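Local coordinates for protein phosphoribosylaminoimidazole carboxylase, ATPase subunit (Thermus thermophilus, PDB 3AW8) that probably catalyses the ATP-dependent carboxylation of 5-aminoimidazole ribonucleotide by bicarbonate, giving N5-carboxyaminoimidazole ribonucleotide in purine biosynthesis, at residues A[180-185]-A[199-204]; A[241-246]-A[257-262]. All blocks are in the same frame, centred on the assembly; numbering follows the deposited sequence.

Contact 1. Residues A[180-185]-A[199-204]; sequences EVSLLA and VENRHW. With AMP (adenosine monophosphate), chain C.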
# COMPACT_ATOMS: atom_id res chain seq x y z
N GLU A 180 -19.83 5.71 20.14
CA GLU A 180 -19.31 4.37 20.04
C GLU A 180 -17.85 4.51 19.65
O GLU A 180 -17.50 5.36 18.83
CB GLU A 180 -20.08 3.57 18.99
CG GLU A 180 -21.39 2.99 19.51
CD GLU A 180 -22.16 2.23 18.45
OE1 GLU A 180 -22.90 2.87 17.67
OE2 GLU A 180 -22.03 0.98 18.39
N VAL A 181 -16.99 3.71 20.25
CA VAL A 181 -15.58 3.75 19.92
C VAL A 181 -15.04 2.33 19.87
O VAL A 181 -15.70 1.40 20.32
CB VAL A 181 -14.77 4.59 20.96
CG1 VAL A 181 -15.28 6.02 20.98
CG2 VAL A 181 -14.85 3.96 22.35
N SER A 182 -13.87 2.16 19.28
CA SER A 182 -13.28 0.83 19.19
C SER A 182 -11.78 0.96 19.33
O SER A 182 -11.20 2.00 19.01
CB SER A 182 -13.62 0.17 17.86
OG SER A 182 -12.92 0.77 16.79
N LEU A 183 -11.15 -0.10 19.82
CA LEU A 183 -9.71 -0.10 19.99
C LEU A 183 -9.12 -1.31 19.29
O LEU A 183 -9.42 -2.45 19.64
CB LEU A 183 -9.35 -0.15 21.48
CG LEU A 183 -7.84 -0.19 21.76
CD1 LEU A 183 -7.44 1.05 22.53
CD2 LEU A 183 -7.48 -1.44 22.52
N LEU A 184 -8.30 -1.06 18.27
CA LEU A 184 -7.66 -2.16 17.57
C LEU A 184 -6.38 -2.45 18.34
O LEU A 184 -5.58 -1.55 18.59
CB LEU A 184 -7.34 -1.77 16.12
CG LEU A 184 -8.49 -1.52 15.14
CD1 LEU A 184 -9.53 -2.60 15.31
CD2 LEU A 184 -9.12 -0.16 15.40
N ALA A 185 -6.19 -3.70 18.72
CA ALA A 185 -5.00 -4.10 19.46
C ALA A 185 -4.35 -5.27 18.76
O ALA A 185 -4.99 -5.99 18.00
CB ALA A 185 -5.36 -4.48 20.90
N VAL A 199 -10.77 4.85 18.32
CA VAL A 199 -11.38 5.35 17.10
C VAL A 199 -12.87 5.55 17.36
O VAL A 199 -13.50 4.73 18.03
CB VAL A 199 -11.19 4.34 15.93
CG1 VAL A 199 -11.88 4.84 14.67
CG2 VAL A 199 -9.71 4.12 15.67
N GLU A 200 -13.42 6.65 16.85
CA GLU A 200 -14.84 6.91 17.02
C GLU A 200 -15.58 6.38 15.79
O GLU A 200 -15.29 6.80 14.66
CB GLU A 200 -15.11 8.40 17.18
CG GLU A 200 -16.58 8.75 17.03
CD GLU A 200 -16.87 10.19 17.34
OE1 GLU A 200 -17.96 10.66 16.93
OE2 GLU A 200 -16.03 10.84 18.01
N ASN A 201 -16.53 5.48 16.01
CA ASN A 201 -17.27 4.90 14.91
C ASN A 201 -18.73 5.31 14.93
O ASN A 201 -19.37 5.32 15.97
CB ASN A 201 -17.16 3.37 14.97
CG ASN A 201 -15.75 2.91 15.27
OD1 ASN A 201 -15.51 2.18 16.24
ND2 ASN A 201 -14.80 3.35 14.45
N ARG A 202 -19.27 5.65 13.76
CA ARG A 202 -20.66 6.06 13.67
C ARG A 202 -21.40 5.11 12.76
O ARG A 202 -21.01 4.90 11.62
CB ARG A 202 -20.78 7.47 13.11
CG ARG A 202 -20.12 8.50 13.98
CD ARG A 202 -20.44 9.88 13.47
NE ARG A 202 -19.80 10.89 14.30
CZ ARG A 202 -19.78 12.18 14.00
NH1 ARG A 202 -20.36 12.61 12.89
NH2 ARG A 202 -19.17 13.03 14.81
N HIS A 203 -22.47 4.54 13.29
CA HIS A 203 -23.27 3.59 12.54
C HIS A 203 -24.58 4.23 12.13
O HIS A 203 -25.03 5.18 12.76
CB HIS A 203 -23.55 2.36 13.39
CG HIS A 203 -22.31 1.70 13.92
ND1 HIS A 203 -21.53 0.86 13.16
CD2 HIS A 203 -21.70 1.81 15.12
CE1 HIS A 203 -20.48 0.49 13.87
NE2 HIS A 203 -20.56 1.05 15.06
N TRP A 204 -25.18 3.69 11.08
CA TRP A 204 -26.44 4.18 10.59
C TRP A 204 -27.05 3.05 9.77
O TRP A 204 -26.44 2.57 8.81
CB TRP A 204 -26.24 5.43 9.73
CG TRP A 204 -27.51 6.19 9.42
CD1 TRP A 204 -28.28 6.07 8.30
CD2 TRP A 204 -28.13 7.19 10.24
NE1 TRP A 204 -29.35 6.94 8.37
CE2 TRP A 204 -29.28 7.63 9.55
CE3 TRP A 204 -27.83 7.74 11.49
CZ2 TRP A 204 -30.13 8.62 10.07
CZ3 TRP A 204 -28.67 8.72 12.01
CH2 TRP A 204 -29.81 9.15 11.30
P AMP C . -24.56 -5.23 16.39
O1P AMP C . -23.27 -5.18 15.66
O2P AMP C . -24.28 -5.18 17.98
O3P AMP C . -25.33 -6.60 16.02
O5' AMP C . -25.49 -3.98 15.96
C5' AMP C . -24.82 -2.76 16.33
C4' AMP C . -25.79 -1.57 16.19
O4' AMP C . -26.90 -1.67 17.14
C3' AMP C . -25.09 -0.22 16.46
O3' AMP C . -25.52 0.76 15.51
C2' AMP C . -25.46 0.14 17.90
O2' AMP C . -25.64 1.55 18.05
C1' AMP C . -26.76 -0.65 18.19
N9 AMP C . -26.71 -1.28 19.53
C8 AMP C . -26.23 -2.54 19.82
N7 AMP C . -26.33 -2.77 21.10
C5 AMP C . -26.87 -1.70 21.71
C6 AMP C . -27.21 -1.37 23.05
N6 AMP C . -27.00 -2.28 24.08
N1 AMP C . -27.75 -0.16 23.31
C2 AMP C . -27.97 0.73 22.34
N3 AMP C . -27.66 0.47 21.06
C4 AMP C . -27.12 -0.72 20.71
O HOH W 1 -23.27 5.10 15.95
O HOH W 2 -20.16 7.12 17.73
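Val199 pairs with Ser182 through two backbone bonds: its O accepts Ser182 N at 2.9 Å and its N gives a hydrogen to Ser182 O. Its CG2 branch, anti to the carbonyl carbon, meets Leu184 CD2 at 4.3 Å. Glu200 follows as a non-hydrogen-bonded pair with Val181, on the opposite face of the sheet; its CA lies 4.1 Å from Val181 CG1. Its OE1 takes the NE of Arg202, two residues on along the same strand and the same face, while OE2 forms a salt bridge with Arg179. Asn201 N donates to Glu180 O at 3.0 Å. Between the strands, water 2 accepts from Glu180 N and donates to Asn201 O. On the face shared with Ser182 and Val199, Asn201 OD1 lies 3.0 Å from Ser182 OG, a hydroxyl that also meets Ser266 OG, while ND2 is hydrogen-bonded to Ser211 OG. The two strands form one antiparallel hairpin of the ATP-grasp domain, and their far ends line the pocket that holds AMP. His203 completes that end. Its ring presents the CD2 edge, in plane, to Glu180 OE1, the carboxylate being turned 46° from the ring, and its CB lies 3.3 Å from AMP O3'. Glu180 OE1 accepts the ribose O2' at 3.1 Å and a hydrogen from water 1, which in turn accepts His203 N at 2.8 Å; the glutamate gets there with CG anti to its carbonyl carbon (chi1 -83°) and an extended chain. An alanine here would remove the acceptor and is likely to leave the ribose hydroxyl without this mate and water 1 without one of its partners.

Contact 2. Residues A[241-246]-A[257-262]; sequences GVLALE and NEMAPR. With AMP (adenosine monophosphate), chain C.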
# COMPACT_ATOMS: atom_id res chain seq x y z
N GLY A 241 -2.19 -11.85 16.69
CA GLY A 241 -2.73 -11.14 15.55
C GLY A 241 -3.42 -9.88 16.00
O GLY A 241 -3.12 -9.33 17.07
N VAL A 242 -4.36 -9.41 15.19
CA VAL A 242 -5.08 -8.20 15.53
C VAL A 242 -6.45 -8.52 16.10
O VAL A 242 -7.18 -9.36 15.59
CB VAL A 242 -5.21 -7.28 14.31
CG1 VAL A 242 -6.23 -6.17 14.57
CG2 VAL A 242 -3.84 -6.69 13.99
N LEU A 243 -6.78 -7.83 17.19
CA LEU A 243 -8.04 -8.02 17.89
C LEU A 243 -8.76 -6.67 17.90
O LEU A 243 -8.15 -5.64 18.17
CB LEU A 243 -7.73 -8.52 19.30
CG LEU A 243 -8.79 -8.92 20.33
CD1 LEU A 243 -9.11 -7.73 21.19
CD2 LEU A 243 -10.01 -9.46 19.63
N ALA A 244 -10.06 -6.67 17.58
CA ALA A 244 -10.83 -5.44 17.56
C ALA A 244 -11.90 -5.45 18.65
O ALA A 244 -12.79 -6.30 18.66
CB ALA A 244 -11.48 -5.25 16.19
N LEU A 245 -11.79 -4.49 19.56
CA LEU A 245 -12.72 -4.35 20.67
C LEU A 245 -13.57 -3.10 20.51
O LEU A 245 -13.05 -1.99 20.37
CB LEU A 245 -11.94 -4.28 21.98
CG LEU A 245 -11.89 -5.52 22.89
CD1 LEU A 245 -11.95 -6.79 22.06
CD2 LEU A 245 -10.63 -5.46 23.76
N GLU A 246 -14.89 -3.28 20.51
CA GLU A 246 -15.82 -2.17 20.39
C GLU A 246 -16.47 -1.87 21.73
O GLU A 246 -16.98 -2.77 22.39
CB GLU A 246 -16.90 -2.50 19.36
CG GLU A 246 -16.44 -2.30 17.93
CD GLU A 246 -17.57 -2.47 16.93
OE1 GLU A 246 -17.90 -3.63 16.60
OE2 GLU A 246 -18.14 -1.44 16.49
N ASN A 257 -18.89 -3.90 24.01
CA ASN A 257 -20.05 -4.21 23.17
C ASN A 257 -19.80 -5.45 22.32
O ASN A 257 -20.53 -6.43 22.43
CB ASN A 257 -20.38 -3.01 22.27
CG ASN A 257 -21.35 -3.38 21.14
OD1 ASN A 257 -22.39 -3.99 21.36
ND2 ASN A 257 -20.99 -2.99 19.91
N GLU A 258 -18.76 -5.41 21.48
CA GLU A 258 -18.41 -6.53 20.60
C GLU A 258 -16.92 -6.72 20.41
O GLU A 258 -16.13 -5.78 20.55
CB GLU A 258 -19.00 -6.32 19.20
CG GLU A 258 -20.44 -6.71 19.02
CD GLU A 258 -20.89 -6.59 17.57
OE1 GLU A 258 -20.88 -5.46 17.03
OE2 GLU A 258 -21.25 -7.63 16.97
N MET A 259 -16.53 -7.94 20.07
CA MET A 259 -15.14 -8.25 19.80
C MET A 259 -15.09 -9.02 18.48
O MET A 259 -15.99 -9.80 18.17
CB MET A 259 -14.52 -9.08 20.94
CG MET A 259 -14.88 -10.55 20.97
SD MET A 259 -13.41 -11.61 20.78
CE MET A 259 -12.83 -11.71 22.45
N ALA A 260 -14.06 -8.76 17.69
CA ALA A 260 -13.89 -9.43 16.40
C ALA A 260 -12.45 -9.93 16.37
O ALA A 260 -11.51 -9.15 16.49
CB ALA A 260 -14.14 -8.46 15.25
N PRO A 261 -12.25 -11.25 16.22
CA PRO A 261 -10.90 -11.81 16.19
C PRO A 261 -10.23 -11.59 14.84
O PRO A 261 -9.86 -12.56 14.16
CB PRO A 261 -11.14 -13.28 16.48
CG PRO A 261 -12.42 -13.54 15.76
CD PRO A 261 -13.26 -12.32 16.09
N ARG A 262 -10.04 -10.32 14.46
CA ARG A 262 -9.45 -10.02 13.16
C ARG A 262 -9.35 -8.52 12.88
O ARG A 262 -9.84 -7.69 13.66
CB ARG A 262 -10.33 -10.62 12.08
CG ARG A 262 -11.78 -10.16 12.21
CD ARG A 262 -12.63 -10.57 11.03
NE ARG A 262 -14.03 -10.18 11.20
CZ ARG A 262 -14.48 -8.92 11.20
NH1 ARG A 262 -13.65 -7.89 11.05
NH2 ARG A 262 -15.77 -8.69 11.34
P AMP C . -24.56 -5.23 16.39
O1P AMP C . -23.27 -5.18 15.66
O2P AMP C . -24.28 -5.18 17.98
O3P AMP C . -25.33 -6.60 16.02
O5' AMP C . -25.49 -3.98 15.96
C5' AMP C . -24.82 -2.76 16.33
C4' AMP C . -25.79 -1.57 16.19
O4' AMP C . -26.90 -1.67 17.14
C3' AMP C . -25.09 -0.22 16.46
O3' AMP C . -25.52 0.76 15.51
C2' AMP C . -25.46 0.14 17.90
O2' AMP C . -25.64 1.55 18.05
C1' AMP C . -26.76 -0.65 18.19
N9 AMP C . -26.71 -1.28 19.53
C8 AMP C . -26.23 -2.54 19.82
N7 AMP C . -26.33 -2.77 21.10
C5 AMP C . -26.87 -1.70 21.71
C6 AMP C . -27.21 -1.37 23.05
N6 AMP C . -27.00 -2.28 24.08
N1 AMP C . -27.75 -0.16 23.31
C2 AMP C . -27.97 0.73 22.34
N3 AMP C . -27.66 0.47 21.06
C4 AMP C . -27.12 -0.72 20.71
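Ala244 and Ala260, Leu245 and Met259, and Glu246 and Glu258 pair in an antiparallel hairpin whose short strand axes run 172° apart, with Ala244 N to Ala260 O at 3.1 Å and Glu246 N to Glu258 O at 2.8 Å. A classic beta bulge interrupts the regular pairing: both Asn257 and Glu258 face Glu246, whose O takes Asn257 N at 2.7 Å and Glu258 N more weakly. At the other end Pro261 sits at the centre of an inverse gamma turn that leads the chain out of the strand.

Glu246 and Glu258 project from one face side by side, pointing the same way, with carboxylate planes 33° apart and their OE1 atoms 3.5 Å from each other. Glu258, extended beyond CG, carries its OE1 to 2.8 Å from AMP O1P. Acidic side chains placed together beside the nucleotide phosphate are consistent with the magnesium-binding pair of ATP-grasp enzymes, although the only ligand here is AMP. Ala244 and Ala260 continue this face, their CB atoms 4.3 Å apart, and the guanidinium of Arg262 folds back with one flat face over Ala260 CB. Its NH2 is engaged by Glu68.

On the other face the contact is made by apolar side chains. Leu245 and Met259 run alongside each other, CD1 of the leucine 3.6 Å from CB of the methionine; Met259, with CG between its backbone N and carbonyl carbon (chi1 77°) and then bent twice, sets SD against CD2 of Leu243. Helix 97-107 packs on this side through Phe104, which touches both Leu245 and Met259, while Ala94 of helix 88-94 meets Met259 and Pro261, and strand 179-187 flanks strand 241-250 along its remaining edge.

Overall arrangement
Contacts 1 and 2 are two hairpins of one antiparallel sheet, the first complete before the second begins, their centres 11 Å apart, joined where strand 179-187 runs beside strand 241-250. Two probable backbone bonds close that seam, Ala185 O to Leu243 N and Leu183 N to Leu245 O, each 2.7 Å, and Leu184 CD1 packs on Ala244 CB at 3.4 Å. The hairpins address different parts of the same AMP, contact 1 the ribose and contact 2 the phosphate. Their pocket ends also approach each other: the side chain of Glu180 is about 4 Å from that of Asn257, and His203 about 4 Å from Glu246. Arg97 and Val175 add further hydrogen bonds to the nucleotide.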